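Local coordinates for protein OXA-46 oxacillinase (Pseudomonas aeruginosa, PDB 3IF6) that probably hydrolyses beta-lactam antibiotics to substituted beta-amino acids, as a serine beta-lactamase of class D, at residues 178-183 / 228-233; 206-211 / 223-228. One frame throughout, in Å; residues are numbered along the deposited sequence.

Contact 1. Residues 178-183 / 228-233; sequences LYRNQL and TGPVFF
The ring of Tyr-179, in the last turn of helix 168-179, is met from strand 229-238 by two side chains, Pro-230 and Phe-232, and this apolar cluster is the tight part of the contact. Pro-230 lies over one face of the tyrosine ring: its CG sits 4.0 Å from the ring centroid and 30° off the normal, a CH-pi contact that leans toward the phenol end, where Pro-230 CG is 3.6 Å from Tyr-179 CE2. Phe-232 comes in at the other end of the side chain. Its CZ touches Tyr-179 CB at 3.7 Å, and its edge is turned toward the tyrosine face in an offset edge-to-face pair with planes at 88°. Tyr-179 can meet both because its CG stands anti to the backbone N (chi1 179°), which carries the ring out from the helix toward the strand.

The looser side belongs to Arg-180, the first residue to leave the helix. Its bent chain brings NH2 obliquely toward Pro-230 and Phe-232 at longer range, 4.1 Å from Phe-232 CE1, while one face of the guanidinium rests near Tyr-179 CD2. Arg-180, partly exposed, also has a salt bridge from NH2 to Glu-49, consistent with the guanidinium being held on this side.

Just beyond, Asn-181 takes a positive phi and closes the helix in a Schellman motif. The contact thus sets the C-terminal end of helix 168-179 against strand 229-238, which runs between strands 42-48 and 217-226 of the central sheet; Trp-223 of the latter also meets the Tyr-179 ring edge-to-face.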
loop_
_atom_site.group_PDB
_atom_site.type_symbol
_atom_site.label_atom_id
_atom_site.label_comp_id
_atom_site.label_asym_id
_atom_site.label_seq_id
_atom_site.Cartn_x
_atom_site.Cartn_y
_atom_site.Cartn_z
ATOM N N LEU B 178 -10.939 6.163 8.502
ATOM C CA LEU B 178 -10.449 5.049 7.698
ATOM C C LEU B 178 -9.017 4.685 8.056
ATOM O O LEU B 178 -8.720 3.519 8.333
ATOM C CB LEU B 178 -10.568 5.367 6.199
ATOM C CG LEU B 178 -10.057 4.336 5.178
ATOM C CD1 LEU B 178 -10.615 2.917 5.394
ATOM C CD2 LEU B 178 -10.325 4.803 3.762
ATOM N N TYR B 179 -8.152 5.691 8.068
ATOM C CA TYR B 179 -6.789 5.566 8.539
ATOM C C TYR B 179 -6.632 4.894 9.920
ATOM O O TYR B 179 -5.685 4.123 10.126
ATOM C CB TYR B 179 -6.173 6.950 8.607
ATOM C CG TYR B 179 -4.763 6.968 9.106
ATOM C CD1 TYR B 179 -3.703 6.594 8.274
ATOM C CD2 TYR B 179 -4.467 7.381 10.405
ATOM C CE1 TYR B 179 -2.397 6.631 8.714
ATOM C CE2 TYR B 179 -3.155 7.404 10.856
ATOM C CZ TYR B 179 -2.123 7.024 10.000
ATOM O OH TYR B 179 -0.807 7.057 10.430
ATOM N N ARG B 180 -7.518 5.213 10.865
ATOM C CA ARG B 180 -7.393 4.713 12.240
ATOM C C ARG B 180 -8.205 3.436 12.490
ATOM O O ARG B 180 -8.351 3.003 13.643
ATOM C CB ARG B 180 -7.836 5.788 13.244
ATOM C CG ARG B 180 -6.839 6.872 13.493
ATOM C CD ARG B 180 -7.548 8.187 13.834
ATOM N NE ARG B 180 -6.800 9.365 13.368
ATOM C CZ ARG B 180 -5.466 9.465 13.311
ATOM N NH1 ARG B 180 -4.686 8.462 13.730
ATOM N NH2 ARG B 180 -4.900 10.580 12.847
ATOM N N ASN B 181 -8.741 2.870 11.407
ATOM C CA ASN B 181 -9.527 1.630 11.406
ATOM C C ASN B 181 -10.836 1.759 12.174
ATOM O O ASN B 181 -11.487 0.760 12.492
ATOM C CB ASN B 181 -8.668 0.420 11.837
ATOM C CG ASN B 181 -7.405 0.294 10.995
ATOM O OD1 ASN B 181 -7.488 0.112 9.765
ATOM N ND2 ASN B 181 -6.233 0.447 11.631
ATOM N N GLN B 182 -11.231 3.018 12.377
ATOM C CA GLN B 182 -12.404 3.395 13.155
ATOM C C GLN B 182 -13.760 3.203 12.469
ATOM O O GLN B 182 -14.788 3.344 13.123
ATOM C CB GLN B 182 -12.310 4.858 13.588
ATOM C CG GLN B 182 -11.096 5.233 14.442
ATOM C CD GLN B 182 -11.159 6.695 14.944
ATOM O OE1 GLN B 182 -11.645 7.612 14.249
ATOM N NE2 GLN B 182 -10.669 6.908 16.164
ATOM N N LEU B 183 -13.792 2.895 11.176
ATOM C CA LEU B 183 -15.070 2.761 10.469
ATOM C C LEU B 183 -15.830 1.462 10.780
ATOM O O LEU B 183 -15.217 0.437 11.084
ATOM C CB LEU B 183 -14.853 2.905 8.955
ATOM C CG LEU B 183 -14.585 4.302 8.372
ATOM C CD1 LEU B 183 -14.054 4.184 6.937
ATOM C CD2 LEU B 183 -15.820 5.215 8.444
ATOM N N THR B 228 6.453 9.843 11.279
ATOM C CA THR B 228 5.868 10.600 12.405
ATOM C C THR B 228 4.330 10.680 12.412
ATOM O O THR B 228 3.702 10.862 13.473
ATOM C CB THR B 228 6.460 12.008 12.429
ATOM O OG1 THR B 228 6.740 12.422 11.086
ATOM C CG2 THR B 228 7.790 11.979 13.152
ATOM N N GLY B 229 3.722 10.515 11.244
ATOM C CA GLY B 229 2.271 10.511 11.140
ATOM C C GLY B 229 1.734 10.955 9.781
ATOM O O GLY B 229 2.507 11.264 8.851
ATOM N N PRO B 230 0.397 10.995 9.663
ATOM C CA PRO B 230 -0.229 11.328 8.390
ATOM C C PRO B 230 -0.408 12.830 8.152
ATOM O O PRO B 230 -0.551 13.617 9.113
ATOM C CB PRO B 230 -1.592 10.642 8.486
ATOM C CG PRO B 230 -1.885 10.653 9.965
ATOM C CD PRO B 230 -0.591 10.711 10.718
ATOM N N VAL B 231 -0.383 13.207 6.870
ATOM C CA VAL B 231 -0.908 14.488 6.409
ATOM C C VAL B 231 -2.115 14.194 5.504
ATOM O O VAL B 231 -1.960 13.725 4.386
ATOM C CB VAL B 231 0.188 15.330 5.692
ATOM C CG1 VAL B 231 -0.315 16.706 5.334
ATOM C CG2 VAL B 231 1.388 15.473 6.589
ATOM N N PHE B 232 -3.324 14.396 6.016
ATOM C CA PHE B 232 -4.533 14.298 5.184
ATOM C C PHE B 232 -4.640 15.511 4.271
ATOM O O PHE B 232 -4.033 16.551 4.561
ATOM C CB PHE B 232 -5.780 14.107 6.050
ATOM C CG PHE B 232 -5.718 12.867 6.913
ATOM C CD1 PHE B 232 -5.041 12.881 8.140
ATOM C CD2 PHE B 232 -6.301 11.666 6.487
ATOM C CE1 PHE B 232 -4.973 11.727 8.939
ATOM C CE2 PHE B 232 -6.238 10.532 7.271
ATOM C CZ PHE B 232 -5.564 10.568 8.509
ATOM N N PHE B 233 -5.349 15.352 3.147
ATOM C CA PHE B 233 -5.640 16.456 2.208
ATOM C C PHE B 233 -6.962 16.215 1.509
ATOM O O PHE B 233 -7.408 15.088 1.383
ATOM C CB PHE B 233 -4.509 16.744 1.201
ATOM C CG PHE B 233 -4.157 15.578 0.310
ATOM C CD1 PHE B 233 -4.796 15.402 -0.912
ATOM C CD2 PHE B 233 -3.166 14.637 0.706
ATOM C CE1 PHE B 233 -4.472 14.299 -1.747
ATOM C CE2 PHE B 233 -2.836 13.541 -0.110
ATOM C CZ PHE B 233 -3.493 13.370 -1.336
#

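Contact 2. Residues 206-211 / 223-228; sequences ILRAKT and WIEWPT. With EDO (1,2-ethanediol), chain J.
Arg-208 and Trp-223 face each other as a hydrogen-bonded pair, and their side chains rise from the same side of the sheet with the guanidinium and indole planes 43° apart. The aliphatic part of the arginine does the touching: CD lies 3.7 Å from Trp-223 CZ2. Extended from CG to NE, the chain then delivers its charged end to Glu-225, whose carboxylate is turned 51° from the guanidinium plane. Arg-208 NE meets Glu-225 OE2 at 2.9 Å in a salt bridge, arriving from above the carboxylate plane, whereas NH2 adds only weak bonds to both oxygens.

The same OE2 is gripped a second time, by Trp-223 NE1 at 3.1 Å. This bond is nearly straight, lies in the indole plane and uses the anti lone pair, so the tryptophan helps to fix the carboxylate that the arginine binds. Ile-206 CG2 sits over the centre of one guanidinium face, 3.9 Å above its plane.

These groups stand on a beta hairpin, strands 206-213 and 217-226, within the central sheet characteristic of serine beta-lactamases. Its antiparallel backbone bonds include Arg-208 N to Trp-223 O at 2.8 Å and Glu-225 N to Ile-206 O at 2.9 Å. On the other face Leu-207 and Ile-224 form the non-hydrogen-bonded pair, Leu-207 CD1 approaching Ile-224 CB at 4.3 Å.

Further along, a 1,2-ethanediol, probably from the crystallisation liquor, makes a weak hydrogen bond to Ala-209 O. Arg-208 NH1 also donates to Lys-194 O, and its NH2 forms a salt bridge with an acidic side chain of a neighbouring subunit.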
loop_
_atom_site.group_PDB
_atom_site.type_symbol
_atom_site.label_atom_id
_atom_site.label_comp_id
_atom_site.label_asym_id
_atom_site.label_seq_id
_atom_site.Cartn_x
_atom_site.Cartn_y
_atom_site.Cartn_z
ATOM N N ILE B 206 4.116 6.804 2.324
ATOM C CA ILE B 206 3.095 6.224 1.449
ATOM C C ILE B 206 1.969 7.192 1.130
ATOM O O ILE B 206 1.235 7.621 2.039
ATOM C CB ILE B 206 2.555 4.882 2.000
ATOM C CG1 ILE B 206 3.748 3.913 2.191
ATOM C CG2 ILE B 206 1.543 4.328 1.053
ATOM C CD1 ILE B 206 3.557 2.858 3.226
ATOM N N LEU B 207 1.852 7.514 -0.167
ATOM C CA LEU B 207 0.756 8.323 -0.737
ATOM C C LEU B 207 -0.487 7.497 -1.106
ATOM O O LEU B 207 -0.429 6.657 -1.993
ATOM C CB LEU B 207 1.239 9.117 -1.952
ATOM C CG LEU B 207 0.164 9.995 -2.641
ATOM C CD1 LEU B 207 -0.570 11.007 -1.690
ATOM C CD2 LEU B 207 0.722 10.709 -3.854
ATOM N N ARG B 208 -1.589 7.747 -0.397
ATOM C CA ARG B 208 -2.898 7.079 -0.594
ATOM C C ARG B 208 -4.002 8.104 -0.959
ATOM O O ARG B 208 -4.447 8.846 -0.092
ATOM C CB ARG B 208 -3.332 6.316 0.668
ATOM C CG ARG B 208 -2.312 5.322 1.224
ATOM C CD ARG B 208 -2.875 4.609 2.445
ATOM N NE ARG B 208 -1.821 4.031 3.267
ATOM C CZ ARG B 208 -1.394 2.761 3.226
ATOM N NH1 ARG B 208 -1.923 1.867 2.387
ATOM N NH2 ARG B 208 -0.412 2.387 4.035
ATOM N N ALA B 209 -4.448 8.104 -2.227
ATOM C CA ALA B 209 -5.284 9.159 -2.777
ATOM C C ALA B 209 -6.195 8.650 -3.897
ATOM O O ALA B 209 -5.951 7.576 -4.441
ATOM C CB ALA B 209 -4.416 10.319 -3.293
ATOM N N LYS B 210 -7.245 9.440 -4.196
ATOM C CA LYS B 210 -8.206 9.229 -5.262
ATOM C C LYS B 210 -8.596 10.592 -5.881
ATOM O O LYS B 210 -8.922 11.551 -5.159
ATOM C CB LYS B 210 -9.436 8.539 -4.705
ATOM C CG LYS B 210 -10.420 8.024 -5.750
ATOM C CD LYS B 210 -9.791 6.937 -6.597
ATOM C CE LYS B 210 -10.477 6.860 -7.916
ATOM N NZ LYS B 210 -9.694 7.491 -8.965
ATOM N N THR B 211 -8.510 10.691 -7.211
ATOM C CA THR B 211 -8.887 11.887 -7.928
ATOM C C THR B 211 -10.390 11.813 -8.166
ATOM O O THR B 211 -10.984 10.728 -8.123
ATOM C CB THR B 211 -8.085 12.066 -9.266
ATOM O OG1 THR B 211 -8.224 10.897 -10.077
ATOM C CG2 THR B 211 -6.601 12.303 -9.017
ATOM N N TRP B 223 -4.220 11.008 1.709
ATOM C CA TRP B 223 -3.127 11.382 2.610
ATOM C C TRP B 223 -1.778 10.798 2.220
ATOM O O TRP B 223 -1.699 9.836 1.478
ATOM C CB TRP B 223 -3.446 11.016 4.063
ATOM C CG TRP B 223 -3.466 9.541 4.393
ATOM C CD1 TRP B 223 -2.402 8.773 4.796
ATOM C CD2 TRP B 223 -4.613 8.669 4.375
ATOM N NE1 TRP B 223 -2.814 7.488 5.020
ATOM C CE2 TRP B 223 -4.167 7.394 4.774
ATOM C CE3 TRP B 223 -5.971 8.851 4.064
ATOM C CZ2 TRP B 223 -5.031 6.296 4.887
ATOM C CZ3 TRP B 223 -6.834 7.779 4.174
ATOM C CH2 TRP B 223 -6.356 6.501 4.577
ATOM N N ILE B 224 -0.733 11.433 2.731
ATOM C CA ILE B 224 0.628 10.957 2.664
ATOM C C ILE B 224 1.133 10.623 4.099
ATOM O O ILE B 224 1.108 11.475 4.987
ATOM C CB ILE B 224 1.536 11.980 1.906
ATOM C CG1 ILE B 224 2.939 11.399 1.715
ATOM C CG2 ILE B 224 1.552 13.353 2.611
ATOM C CD1 ILE B 224 3.671 11.970 0.599
ATOM N N GLU B 225 1.509 9.361 4.327
ATOM C CA GLU B 225 2.108 8.904 5.590
ATOM C C GLU B 225 3.640 9.029 5.594
ATOM O O GLU B 225 4.303 8.703 4.617
ATOM C CB GLU B 225 1.760 7.448 5.891
ATOM C CG GLU B 225 0.452 6.940 5.331
ATOM C CD GLU B 225 0.189 5.506 5.716
ATOM O OE1 GLU B 225 1.157 4.761 5.971
ATOM O OE2 GLU B 225 -0.988 5.113 5.774
ATOM N N TRP B 226 4.172 9.504 6.719
ATOM C CA TRP B 226 5.603 9.569 6.986
ATOM C C TRP B 226 5.808 8.874 8.332
ATOM O O TRP B 226 4.819 8.522 8.982
ATOM C CB TRP B 226 6.105 11.018 7.049
ATOM C CG TRP B 226 5.965 11.813 5.815
ATOM C CD1 TRP B 226 4.893 12.564 5.456
ATOM C CD2 TRP B 226 6.940 11.985 4.783
ATOM N NE1 TRP B 226 5.130 13.186 4.257
ATOM C CE2 TRP B 226 6.384 12.852 3.823
ATOM C CE3 TRP B 226 8.230 11.492 4.574
ATOM C CZ2 TRP B 226 7.073 13.230 2.649
ATOM C CZ3 TRP B 226 8.910 11.858 3.415
ATOM C CH2 TRP B 226 8.328 12.718 2.467
ATOM N N PRO B 227 7.080 8.675 8.760
ATOM C CA PRO B 227 7.397 7.958 10.019
ATOM C C PRO B 227 6.689 8.529 11.273
ATOM O O PRO B 227 6.337 7.787 12.174
ATOM C CB PRO B 227 8.914 8.136 10.135
ATOM C CG PRO B 227 9.395 8.368 8.727
ATOM C CD PRO B 227 8.308 9.156 8.084
ATOM N N THR B 228 6.453 9.843 11.279
ATOM C CA THR B 228 5.868 10.600 12.405
ATOM C C THR B 228 4.330 10.680 12.412
ATOM O O THR B 228 3.702 10.862 13.473
ATOM C CB THR B 228 6.460 12.008 12.429
ATOM O OG1 THR B 228 6.740 12.422 11.086
ATOM C CG2 THR B 228 7.790 11.979 13.152
HETATM C C1 EDO J . -5.694 4.431 -7.323
HETATM O O1 EDO J . -5.854 3.357 -6.406
HETATM C C2 EDO J . -6.303 5.653 -6.692
HETATM O O2 EDO J . -5.609 6.753 -7.297
#

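Overall arrangement
Both contacts use the central sheet, whose strands 217-226 and 229-238 are consecutive in the chain and neighbours in the sheet; Thr-228, between them, belongs to both. Contact 2 is the more buried and joins strand to strand, combining a regular backbone hydrogen-bond network with a salt bridge. Contact 1 is partly buried and joins a helix end to the sheet by ring packing, with no hydrogen bond across it. Their centres are about 9 Å apart, and they meet through Val-231 N, probably hydrogen-bonded to Ile-224 O at 3.0 Å, and through Tyr-179 CD1, 3.5 Å from Trp-223 NE1. The indole thus lies between aromatic packing and ionic pairing.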